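Local coordinates for protein N-alpha-acetyltransferase (Sulfolobus solfataricus P2, PDB 4R3L) that transfers the acetyl group of acetyl-CoA to the free alpha-amino group at the N-terminus of proteins, preferring serine-starting substrates, at residues 112-115 / 116-120; 39-42 / 43-47; 16-19 / 20-23. One frame throughout, in Å; residues are numbered along the deposited sequence.

Contact 1 of 3, residues 112-115 / 116-120; sequences MKSM and KNDYN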
ATOM      1  N   MET A 112       4.372  -7.547   0.650  1.00 18.86           N
ATOM      2  CA  MET A 112       5.818  -7.547   0.873  1.00 20.53           C
ATOM      3  C   MET A 112       6.506  -8.814   0.375  1.00 20.85           C
ATOM      4  O   MET A 112       7.566  -8.760  -0.246  1.00 20.84           O
ATOM      5  CB  MET A 112       6.122  -7.377   2.359  1.00 24.90           C
ATOM      6  CG  MET A 112       5.961  -5.970   2.829  1.00 23.98           C
ATOM      7  SD  MET A 112       6.099  -5.836   4.616  1.00 41.75           S
ATOM      8  CE  MET A 112       7.695  -6.582   4.867  1.00 32.43           C
ATOM      9  N   LYS A 113       5.901  -9.956   0.675  1.00 20.46           N
ATOM     10  CA  LYS A 113       6.471 -11.240   0.278  1.00 23.22           C
ATOM     11  C   LYS A 113       6.554 -11.333  -1.240  1.00 24.62           C
ATOM     12  O   LYS A 113       7.543 -11.816  -1.777  1.00 24.48           O
ATOM     13  CB  LYS A 113       5.643 -12.399   0.844  1.00 26.64           C
ATOM     14  CG  LYS A 113       6.225 -13.788   0.577  1.00 29.86           C
ATOM     15  CD  LYS A 113       5.439 -14.865   1.332  1.00 34.85           C
ATOM     16  CE  LYS A 113       6.063 -16.248   1.133  1.00 41.13           C
ATOM     17  NZ  LYS A 113       5.340 -17.331   1.866  1.00 38.15           N
ATOM     18  N   SER A 114       5.522 -10.853  -1.935  1.00 20.05           N
ATOM     19  CA  SER A 114       5.550 -10.846  -3.385  1.00 19.80           C
ATOM     20  C   SER A 114       6.544  -9.817  -3.950  1.00 21.55           C
ATOM     21  O   SER A 114       7.236 -10.092  -4.918  1.00 23.05           O
ATOM     22  CB  SER A 114       4.147 -10.578  -3.953  1.00 20.12           C
ATOM     23  OG  SER A 114       4.237 -10.317  -5.351  1.00 24.51           O
ATOM     24  N   MET A 115       6.593  -8.626  -3.368  1.00 20.67           N
ATOM     25  CA  MET A 115       7.591  -7.639  -3.775  1.00 20.20           C
ATOM     26  C   MET A 115       9.002  -8.231  -3.687  1.00 25.67           C
ATOM     27  O   MET A 115       9.815  -8.083  -4.603  1.00 24.64           O
ATOM     28  CB  MET A 115       7.498  -6.391  -2.904  1.00 19.69           C
ATOM     29  CG  MET A 115       6.237  -5.589  -3.111  1.00 17.58           C
ATOM     30  SD  MET A 115       6.167  -4.316  -1.851  1.00 20.90           S
ATOM     31  CE  MET A 115       4.713  -3.403  -2.355  1.00 20.09           C
ATOM     32  N   LYS A 116       9.277  -8.927  -2.591  1.00 23.78           N
ATOM     33  CA  LYS A 116      10.579  -9.556  -2.418  1.00 24.93           C
ATOM     34  C   LYS A 116      10.811 -10.720  -3.383  1.00 29.11           C
ATOM     35  O   LYS A 116      11.840 -10.776  -4.049  1.00 27.61           O
ATOM     36  CB  LYS A 116      10.756 -10.051  -0.981  1.00 27.00           C
ATOM     37  CG  LYS A 116      12.176 -10.526  -0.685  1.00 33.37           C
ATOM     38  CD  LYS A 116      12.328 -11.037   0.743  1.00 30.73           C
ATOM     39  CE  LYS A 116      11.374 -12.186   1.012  1.00 39.72           C
ATOM     40  NZ  LYS A 116      11.460 -13.259  -0.030  1.00 42.40           N
ATOM     41  N   ASN A 117       9.859 -11.645  -3.456  1.00 32.27           N
ATOM     42  CA  ASN A 117      10.089 -12.914  -4.146  1.00 32.84           C
ATOM     43  C   ASN A 117       9.791 -12.875  -5.633  1.00 36.31           C
ATOM     44  O   ASN A 117      10.490 -13.496  -6.436  1.00 35.05           O
ATOM     45  CB  ASN A 117       9.259 -14.025  -3.499  1.00 31.93           C
ATOM     46  CG  ASN A 117       9.791 -14.429  -2.143  1.00 37.28           C
ATOM     47  OD1 ASN A 117      10.940 -14.138  -1.802  1.00 38.70           O
ATOM     48  ND2 ASN A 117       8.960 -15.107  -1.359  1.00 39.44           N
ATOM     49  N   ASP A 118       8.743 -12.146  -5.996  1.00 32.20           N
ATOM     50  CA  ASP A 118       8.318 -12.057  -7.384  1.00 29.30           C
ATOM     51  C   ASP A 118       9.054 -10.951  -8.136  1.00 31.14           C
ATOM     52  O   ASP A 118       9.315 -11.069  -9.335  1.00 34.79           O
ATOM     53  CB  ASP A 118       6.811 -11.804  -7.463  1.00 30.31           C
ATOM     54  CG  ASP A 118       5.993 -12.980  -6.990  1.00 34.98           C
ATOM     55  OD1 ASP A 118       6.336 -14.115  -7.362  1.00 38.15           O
ATOM     56  OD2 ASP A 118       5.004 -12.768  -6.251  1.00 30.96           O
ATOM     57  N   TYR A 119       9.384  -9.876  -7.427  1.00 28.11           N
ATOM     58  CA  TYR A 119       9.858  -8.661  -8.077  1.00 26.70           C
ATOM     59  C   TYR A 119      11.248  -8.218  -7.623  1.00 28.30           C
ATOM     60  O   TYR A 119      11.727  -7.162  -8.037  1.00 29.43           O
ATOM     61  CB  TYR A 119       8.861  -7.522  -7.839  1.00 24.03           C
ATOM     62  CG  TYR A 119       7.498  -7.771  -8.452  1.00 23.27           C
ATOM     63  CD1 TYR A 119       7.315  -7.731  -9.832  1.00 24.31           C
ATOM     64  CD2 TYR A 119       6.392  -8.026  -7.650  1.00 23.53           C
ATOM     65  CE1 TYR A 119       6.071  -7.958 -10.393  1.00 22.45           C
ATOM     66  CE2 TYR A 119       5.154  -8.246  -8.198  1.00 21.05           C
ATOM     67  CZ  TYR A 119       4.994  -8.214  -9.566  1.00 24.72           C
ATOM     68  OH  TYR A 119       3.749  -8.441 -10.105  1.00 23.53           O
ATOM     69  N   ASN A 120      11.883  -9.031  -6.788  1.00 26.15           N
ATOM     70  CA  ASN A 120      13.238  -8.755  -6.294  1.00 27.82           C
ATOM     71  C   ASN A 120      13.427  -7.379  -5.659  1.00 27.77           C
ATOM     72  O   ASN A 120      14.497  -6.773  -5.770  1.00 27.12           O
ATOM     73  CB  ASN A 120      14.240  -8.933  -7.432  1.00 32.35           C
ATOM     74  CG  ASN A 120      14.356 -10.374  -7.869  1.00 29.50           C
ATOM     75  OD1 ASN A 120      14.076 -11.286  -7.091  1.00 32.89           O
ATOM     76  ND2 ASN A 120      14.774 -10.591  -9.110  1.00 37.69           N
TER
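M112 O accepts from K116 N at 2.9 Å in the last turns of helix 103-119, the helix that crosses from strand 83-94 to strand 123-129 in a beta-alpha-beta unit of the GNAT fold. One residue on, K113 O takes N117 N in the same i to i+4 pattern. Their side chains meet too, crossing obliquely, with K113 CG 3.6 Å from N117 ND2.

S114 O receives D118 N at 2.8 Å and, more weakly, Y119 N. The S114 OG, turned opposite the backbone N (chi1 169°), leans along the helix toward the carboxylate of D118 and donates to D118 OD2 at 2.7 Å, on the lone pair away from OD1; both side chains also touch L51. M115 is buried, its extended chain lying against P68, I70 and I124 of the sheet. M115 O takes a weak bond from Y119 N (3.4 Å), and M115 also pairs through its backbone with A121. N120, with positive phi, is the first residue to leave helical phi/psi. The OH of Y119 bonds to L51 N, while its ring turns an edge to M115, whose CA lies near the ring plane.

Contact 2 of 3, residues 39-42 / 43-47; sequences YYFF and VEHLK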
ATOM      1  N   TYR A  39     -10.705   4.447 -12.565  1.00 24.27           N
ATOM      2  CA  TYR A  39     -10.743   3.022 -12.871  1.00 20.94           C
ATOM      3  C   TYR A  39      -9.491   2.531 -13.628  1.00 19.43           C
ATOM      4  O   TYR A  39      -8.946   1.483 -13.297  1.00 19.43           O
ATOM      5  CB  TYR A  39     -12.030   2.720 -13.675  1.00 22.88           C
ATOM      6  CG  TYR A  39     -12.242   1.271 -14.051  1.00 22.50           C
ATOM      7  CD1 TYR A  39     -12.948   0.409 -13.223  1.00 26.33           C
ATOM      8  CD2 TYR A  39     -11.761   0.772 -15.260  1.00 23.71           C
ATOM      9  CE1 TYR A  39     -13.146  -0.922 -13.579  1.00 27.80           C
ATOM     10  CE2 TYR A  39     -11.966  -0.548 -15.629  1.00 25.40           C
ATOM     11  CZ  TYR A  39     -12.645  -1.391 -14.787  1.00 27.14           C
ATOM     12  OH  TYR A  39     -12.835  -2.705 -15.166  1.00 28.86           O
ATOM     13  N   TYR A  40      -9.028   3.283 -14.636  1.00 19.73           N
ATOM     14  CA  TYR A  40      -7.908   2.816 -15.449  1.00 18.56           C
ATOM     15  C   TYR A  40      -6.616   2.696 -14.634  1.00 18.43           C
ATOM     16  O   TYR A  40      -5.734   1.901 -14.951  1.00 17.84           O
ATOM     17  CB  TYR A  40      -7.681   3.734 -16.663  1.00 20.12           C
ATOM     18  CG  TYR A  40      -7.153   5.118 -16.358  1.00 21.91           C
ATOM     19  CD1 TYR A  40      -5.798   5.327 -16.103  1.00 20.59           C
ATOM     20  CD2 TYR A  40      -7.997   6.225 -16.396  1.00 22.16           C
ATOM     21  CE1 TYR A  40      -5.302   6.593 -15.846  1.00 20.75           C
ATOM     22  CE2 TYR A  40      -7.507   7.509 -16.148  1.00 25.21           C
ATOM     23  CZ  TYR A  40      -6.155   7.673 -15.864  1.00 28.59           C
ATOM     24  OH  TYR A  40      -5.641   8.921 -15.603  1.00 30.45           O
ATOM     25  N   PHE A  41      -6.509   3.512 -13.592  1.00 16.50           N
ATOM     26  CA  PHE A  41      -5.346   3.473 -12.706  1.00 18.63           C
ATOM     27  C   PHE A  41      -5.302   2.122 -11.968  1.00 15.52           C
ATOM     28  O   PHE A  41      -4.261   1.458 -11.930  1.00 16.35           O
ATOM     29  CB  PHE A  41      -5.421   4.649 -11.744  1.00 16.45           C
ATOM     30  CG  PHE A  41      -4.217   4.827 -10.867  1.00 20.77           C
ATOM     31  CD1 PHE A  41      -3.196   5.689 -11.237  1.00 25.04           C
ATOM     32  CD2 PHE A  41      -4.144   4.196  -9.631  1.00 24.00           C
ATOM     33  CE1 PHE A  41      -2.099   5.889 -10.411  1.00 26.29           C
ATOM     34  CE2 PHE A  41      -3.044   4.390  -8.801  1.00 22.14           C
ATOM     35  CZ  PHE A  41      -2.024   5.246  -9.197  1.00 21.78           C
ATOM     36  N   PHE A  42      -6.428   1.713 -11.402  1.00 17.67           N
ATOM     37  CA  PHE A  42      -6.493   0.422 -10.715  1.00 19.16           C
ATOM     38  C   PHE A  42      -6.203  -0.704 -11.697  1.00 19.22           C
ATOM     39  O   PHE A  42      -5.456  -1.620 -11.384  1.00 16.54           O
ATOM     40  CB  PHE A  42      -7.852   0.222 -10.041  1.00 17.31           C
ATOM     41  CG  PHE A  42      -8.066   1.111  -8.847  1.00 18.52           C
ATOM     42  CD1 PHE A  42      -7.574   0.741  -7.602  1.00 19.32           C
ATOM     43  CD2 PHE A  42      -8.742   2.313  -8.965  1.00 20.70           C
ATOM     44  CE1 PHE A  42      -7.769   1.552  -6.494  1.00 24.39           C
ATOM     45  CE2 PHE A  42      -8.926   3.134  -7.856  1.00 23.66           C
ATOM     46  CZ  PHE A  42      -8.440   2.748  -6.629  1.00 26.45           C
ATOM     47  N   VAL A  43      -6.749  -0.612 -12.911  1.00 16.46           N
ATOM     48  CA  VAL A  43      -6.555  -1.670 -13.893  1.00 16.66           C
ATOM     49  C   VAL A  43      -5.088  -1.814 -14.275  1.00 18.48           C
ATOM     50  O   VAL A  43      -4.571  -2.933 -14.361  1.00 18.66           O
ATOM     51  CB  VAL A  43      -7.423  -1.422 -15.165  1.00 17.72           C
ATOM     52  CG1 VAL A  43      -6.992  -2.341 -16.309  1.00 21.63           C
ATOM     53  CG2 VAL A  43      -8.871  -1.641 -14.824  1.00 17.82           C
ATOM     54  N   GLU A  44      -4.395  -0.698 -14.479  1.00 18.28           N
ATOM     55  CA  GLU A  44      -3.006  -0.801 -14.899  1.00 18.59           C
ATOM     56  C   GLU A  44      -2.124  -1.361 -13.796  1.00 20.33           C
ATOM     57  O   GLU A  44      -1.191  -2.105 -14.069  1.00 19.20           O
ATOM     58  CB  GLU A  44      -2.479   0.545 -15.367  1.00 20.48           C
ATOM     59  CG  GLU A  44      -3.072   0.864 -16.738  1.00 18.26           C
ATOM     60  CD  GLU A  44      -2.649   2.198 -17.287  1.00 24.16           C
ATOM     61  OE1 GLU A  44      -3.504   3.108 -17.317  1.00 24.78           O
ATOM     62  OE2 GLU A  44      -1.486   2.321 -17.725  1.00 29.78           O
ATOM     63  N   HIS A  45      -2.405  -0.994 -12.552  1.00 16.68           N
ATOM     64  CA  HIS A  45      -1.599  -1.540 -11.459  1.00 16.29           C
ATOM     65  C   HIS A  45      -1.881  -3.027 -11.281  1.00 18.73           C
ATOM     66  O   HIS A  45      -0.977  -3.799 -10.943  1.00 20.55           O
ATOM     67  CB  HIS A  45      -1.859  -0.768 -10.157  1.00 18.36           C
ATOM     68  CG  HIS A  45      -1.210   0.578 -10.126  1.00 20.21           C
ATOM     69  ND1 HIS A  45      -1.603   1.610 -10.952  1.00 23.42           N
ATOM     70  CD2 HIS A  45      -0.174   1.053  -9.393  1.00 20.12           C
ATOM     71  CE1 HIS A  45      -0.844   2.669 -10.722  1.00 23.19           C
ATOM     72  NE2 HIS A  45       0.023   2.361  -9.775  1.00 20.91           N
ATOM     73  N   LEU A  46      -3.121  -3.448 -11.524  1.00 16.24           N
ATOM     74  CA  LEU A  46      -3.418  -4.874 -11.456  1.00 18.27           C
ATOM     75  C   LEU A  46      -2.691  -5.618 -12.585  1.00 20.55           C
ATOM     76  O   LEU A  46      -2.081  -6.650 -12.352  1.00 21.13           O
ATOM     77  CB  LEU A  46      -4.929  -5.124 -11.511  1.00 19.84           C
ATOM     78  CG  LEU A  46      -5.370  -6.590 -11.495  1.00 23.53           C
ATOM     79  CD1 LEU A  46      -4.883  -7.266 -10.231  1.00 22.02           C
ATOM     80  CD2 LEU A  46      -6.880  -6.704 -11.623  1.00 24.55           C
ATOM     81  N   LYS A  47      -2.709  -5.077 -13.803  1.00 23.84           N
ATOM     82  CA  LYS A  47      -2.049  -5.767 -14.902  1.00 22.87           C
ATOM     83  C   LYS A  47      -0.519  -5.744 -14.818  1.00 21.27           C
ATOM     84  O   LYS A  47       0.135  -6.707 -15.210  1.00 27.58           O
ATOM     85  CB  LYS A  47      -2.521  -5.187 -16.241  1.00 22.75           C
ATOM     86  CG  LYS A  47      -4.016  -5.402 -16.411  1.00 23.95           C
ATOM     87  CD  LYS A  47      -4.492  -5.309 -17.841  1.00 28.94           C
ATOM     88  CE  LYS A  47      -5.987  -5.637 -17.918  1.00 32.30           C
ATOM     89  NZ  LYS A  47      -6.286  -7.091 -17.686  1.00 39.04           N
TER
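Y39 O receives V43 N at 3.1 Å, and the i to i+4 bonds then climb one residue at a time through E44 N, H45 N and L46 N, so this is the regular opening of helix 39-49, the second helix of the GNAT fold. On one side the Y39 ring slants across V43, its CE2 3.4 Å from V43 CG2. Y40 has its CG in the crowded position between backbone N and carbonyl (chi1 69°), and the ring meets E44 edge on: Y40 CD1 lies 3.4 Å from E44 OE1, the ring and carboxylate planes turned 37° apart.

The inner side belongs to F41 and H45. H45 CE1 sits over one face of the F41 ring, near its rim, 3.2 Å from F41 CZ. The two rings lie obliquely, their planes 32° apart. F41 O accepts twice, from H45 N at 3.1 Å and from H45 ND1 at 2.8 Å, the two donors arriving from opposite faces of the carbonyl plane. M67 and V90 of the sheet cover this pair, and F41 also stacks on Y37, which binds substrate. As the donor to F41 O, ND1 carries the proton in this bond; the bond and the F41 ring together probably help fix the rotation of the buried imidazole, and its polar edge gains a backbone partner.

Contact 3 of 3, residues 16-19 / 20-23; sequences NARM and DDID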
ATOM      1  N   ASN A  16      -5.070 -12.824  -4.309  1.00 19.23           N
ATOM      2  CA  ASN A  16      -4.726 -11.802  -5.296  1.00 20.00           C
ATOM      3  C   ASN A  16      -5.980 -11.155  -5.891  1.00 26.50           C
ATOM      4  O   ASN A  16      -7.030 -11.808  -6.076  1.00 23.38           O
ATOM      5  CB  ASN A  16      -3.840 -12.409  -6.384  1.00 22.64           C
ATOM      6  CG  ASN A  16      -2.429 -12.668  -5.897  1.00 24.84           C
ATOM      7  OD1 ASN A  16      -2.081 -13.786  -5.521  1.00 26.15           O
ATOM      8  ND2 ASN A  16      -1.613 -11.630  -5.886  1.00 23.43           N
ATOM      9  N   ALA A  17      -5.890  -9.850  -6.147  1.00 17.75           N
ATOM     10  CA  ALA A  17      -6.979  -9.140  -6.781  1.00 20.03           C
ATOM     11  C   ALA A  17      -7.200  -9.623  -8.206  1.00 20.87           C
ATOM     12  O   ALA A  17      -6.250 -10.039  -8.877  1.00 19.49           O
ATOM     13  CB  ALA A  17      -6.696  -7.639  -6.776  1.00 17.93           C
ATOM     14  N   ARG A  18      -8.445  -9.528  -8.663  1.00 21.78           N
ATOM     15  CA  ARG A  18      -8.824  -9.862 -10.042  1.00 22.94           C
ATOM     16  C   ARG A  18      -9.602  -8.701 -10.644  1.00 22.96           C
ATOM     17  O   ARG A  18     -10.120  -7.868  -9.903  1.00 21.94           O
ATOM     18  CB  ARG A  18      -9.666 -11.144 -10.073  1.00 24.75           C
ATOM     19  CG  ARG A  18      -8.977 -12.350  -9.408  1.00 30.65           C
ATOM     20  CD  ARG A  18      -9.905 -13.565  -9.355  1.00 36.11           C
ATOM     21  NE  ARG A  18     -11.222 -13.217  -8.824  1.00 44.58           N
ATOM     22  CZ  ARG A  18     -12.284 -14.015  -8.876  1.00 52.56           C
ATOM     23  NH1 ARG A  18     -12.185 -15.214  -9.440  1.00 53.70           N
ATOM     24  NH2 ARG A  18     -13.446 -13.617  -8.368  1.00 49.87           N
ATOM     25  N   MET A  19      -9.726  -8.663 -11.971  1.00 23.17           N
ATOM     26  CA  MET A  19     -10.413  -7.546 -12.628  1.00 26.73           C
ATOM     27  C   MET A  19     -11.804  -7.300 -12.059  1.00 26.88           C
ATOM     28  O   MET A  19     -12.219  -6.158 -11.893  1.00 29.91           O
ATOM     29  CB  MET A  19     -10.508  -7.789 -14.135  1.00 27.60           C
ATOM     30  CG  MET A  19      -9.195  -7.592 -14.848  1.00 30.09           C
ATOM     31  SD  MET A  19      -8.701  -5.854 -14.888  1.00 33.51           S
ATOM     32  CE  MET A  19      -9.999  -5.167 -15.935  1.00 32.46           C
ATOM     33  N   ASP A  20     -12.509  -8.376 -11.732  1.00 28.42           N
ATOM     34  CA  ASP A  20     -13.864  -8.264 -11.216  1.00 25.80           C
ATOM     35  C   ASP A  20     -13.938  -7.711  -9.797  1.00 29.53           C
ATOM     36  O   ASP A  20     -15.027  -7.419  -9.310  1.00 30.52           O
ATOM     37  CB  ASP A  20     -14.558  -9.625 -11.291  1.00 34.13           C
ATOM     38  CG  ASP A  20     -14.938 -10.006 -12.722  1.00 47.79           C
ATOM     39  OD1 ASP A  20     -14.587  -9.247 -13.657  1.00 48.55           O
ATOM     40  OD2 ASP A  20     -15.578 -11.064 -12.919  1.00 49.61           O
ATOM     41  N   ASP A  21     -12.787  -7.552  -9.138  1.00 28.79           N
ATOM     42  CA  ASP A  21     -12.745  -6.899  -7.827  1.00 26.62           C
ATOM     43  C   ASP A  21     -12.729  -5.375  -7.887  1.00 26.15           C
ATOM     44  O   ASP A  21     -13.010  -4.724  -6.880  1.00 23.02           O
ATOM     45  CB  ASP A  21     -11.513  -7.334  -7.031  1.00 26.03           C
ATOM     46  CG  ASP A  21     -11.495  -8.811  -6.724  1.00 28.35           C
ATOM     47  OD1 ASP A  21     -12.564  -9.380  -6.402  1.00 33.66           O
ATOM     48  OD2 ASP A  21     -10.395  -9.398  -6.792  1.00 28.91           O
ATOM     49  N   ILE A  22     -12.369  -4.811  -9.038  1.00 22.25           N
ATOM     50  CA  ILE A  22     -12.068  -3.378  -9.124  1.00 22.04           C
ATOM     51  C   ILE A  22     -13.225  -2.493  -8.683  1.00 25.96           C
ATOM     52  O   ILE A  22     -13.013  -1.491  -8.005  1.00 23.17           O
ATOM     53  CB  ILE A  22     -11.648  -2.972 -10.554  1.00 27.01           C
ATOM     54  CG1 ILE A  22     -10.454  -3.810 -11.019  1.00 31.63           C
ATOM     55  CG2 ILE A  22     -11.307  -1.489 -10.616  1.00 24.21           C
ATOM     56  CD1 ILE A  22      -9.202  -3.553 -10.277  1.00 30.86           C
ATOM     57  N   ASP A  23     -14.453  -2.860  -9.047  1.00 26.46           N
ATOM     58  CA  ASP A  23     -15.611  -2.058  -8.658  1.00 28.28           C
ATOM     59  C   ASP A  23     -15.726  -1.916  -7.135  1.00 24.90           C
ATOM     60  O   ASP A  23     -15.982  -0.822  -6.630  1.00 24.54           O
ATOM     61  CB  ASP A  23     -16.899  -2.649  -9.241  1.00 25.93           C
ATOM     62  CG  ASP A  23     -17.111  -2.253 -10.694  1.00 39.72           C
ATOM     63  OD1 ASP A  23     -16.426  -1.315 -11.161  1.00 40.05           O
ATOM     64  OD2 ASP A  23     -17.957  -2.874 -11.371  1.00 43.68           O
TER
HETATM   65  O   HOH W   1     -15.063  -4.738 -11.220  1.00 31.31           O
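R18 N donates to D21 OD2 at 2.7 Å, with an N-H...O angle of 155°, where the loop after strand 13-16 turns into helix 22-32. The carboxylate is met on its anti side, with the donor well out of its plane. In return D21 N gives its hydrogen to R18 O at 2.8 Å, from above the carbonyl plane. The two residues thus exchange bonds at the entry to the helix, one from backbone N to carboxylate and one from backbone N to backbone O. I22 N adds a second i to i+3 bond, to M19 O at 3.2 Å, and I22 CG1 presses on the same oxygen. A water gives M19 O another partner and accepts from D23 N at 2.9 Å, bridging loop and first turn.

The torsions of D21 direct this: with CG opposite the carbonyl carbon (chi1 -63°), the side chain folds back along the incoming loop and OD2 also comes close to A17 CA. The R18 guanidinium turns an edge toward OD2, but its NE stays 4.4 Å away, beyond a salt bridge. In the next shell R15 NH2 forms a salt bridge with D21 OD1, so the buried carboxylate is held at both oxygens. A leucine in place of D21 would probably leave R18 N without its acceptor and the R15 guanidinium without its mate, freeing the loop to shift.

A17 pairs through its backbone with F53 and rests its methyl on V55 of strand 54-58, while M19 and I22 pack against helix 39-49 through Y39, and M19 also through L46.

From the N terminus the chain passes contacts 3, 2 and 1. They lie in series, none enclosing or crossing another, and each is local: a loop turning into a helix in contact 3, successive helical turns in contacts 2 and 1. Contact 3 takes the chain from edge strand 13-16 into helix 22-32; contact 2 opens helix 39-49. These two touch: Y39 CE1 lies 3.5 Å from I22 CG2, packing helix on helix, and L46 CD1 is 3.4 Å from A17 O in the loop. Contact 1, at the far end of helix 103-119, comes within about 6 Å of each, between nearest atoms. L51 connects contacts 1 and 3 indirectly, its N bonded to Y119 OH and its O weakly to N16 ND2.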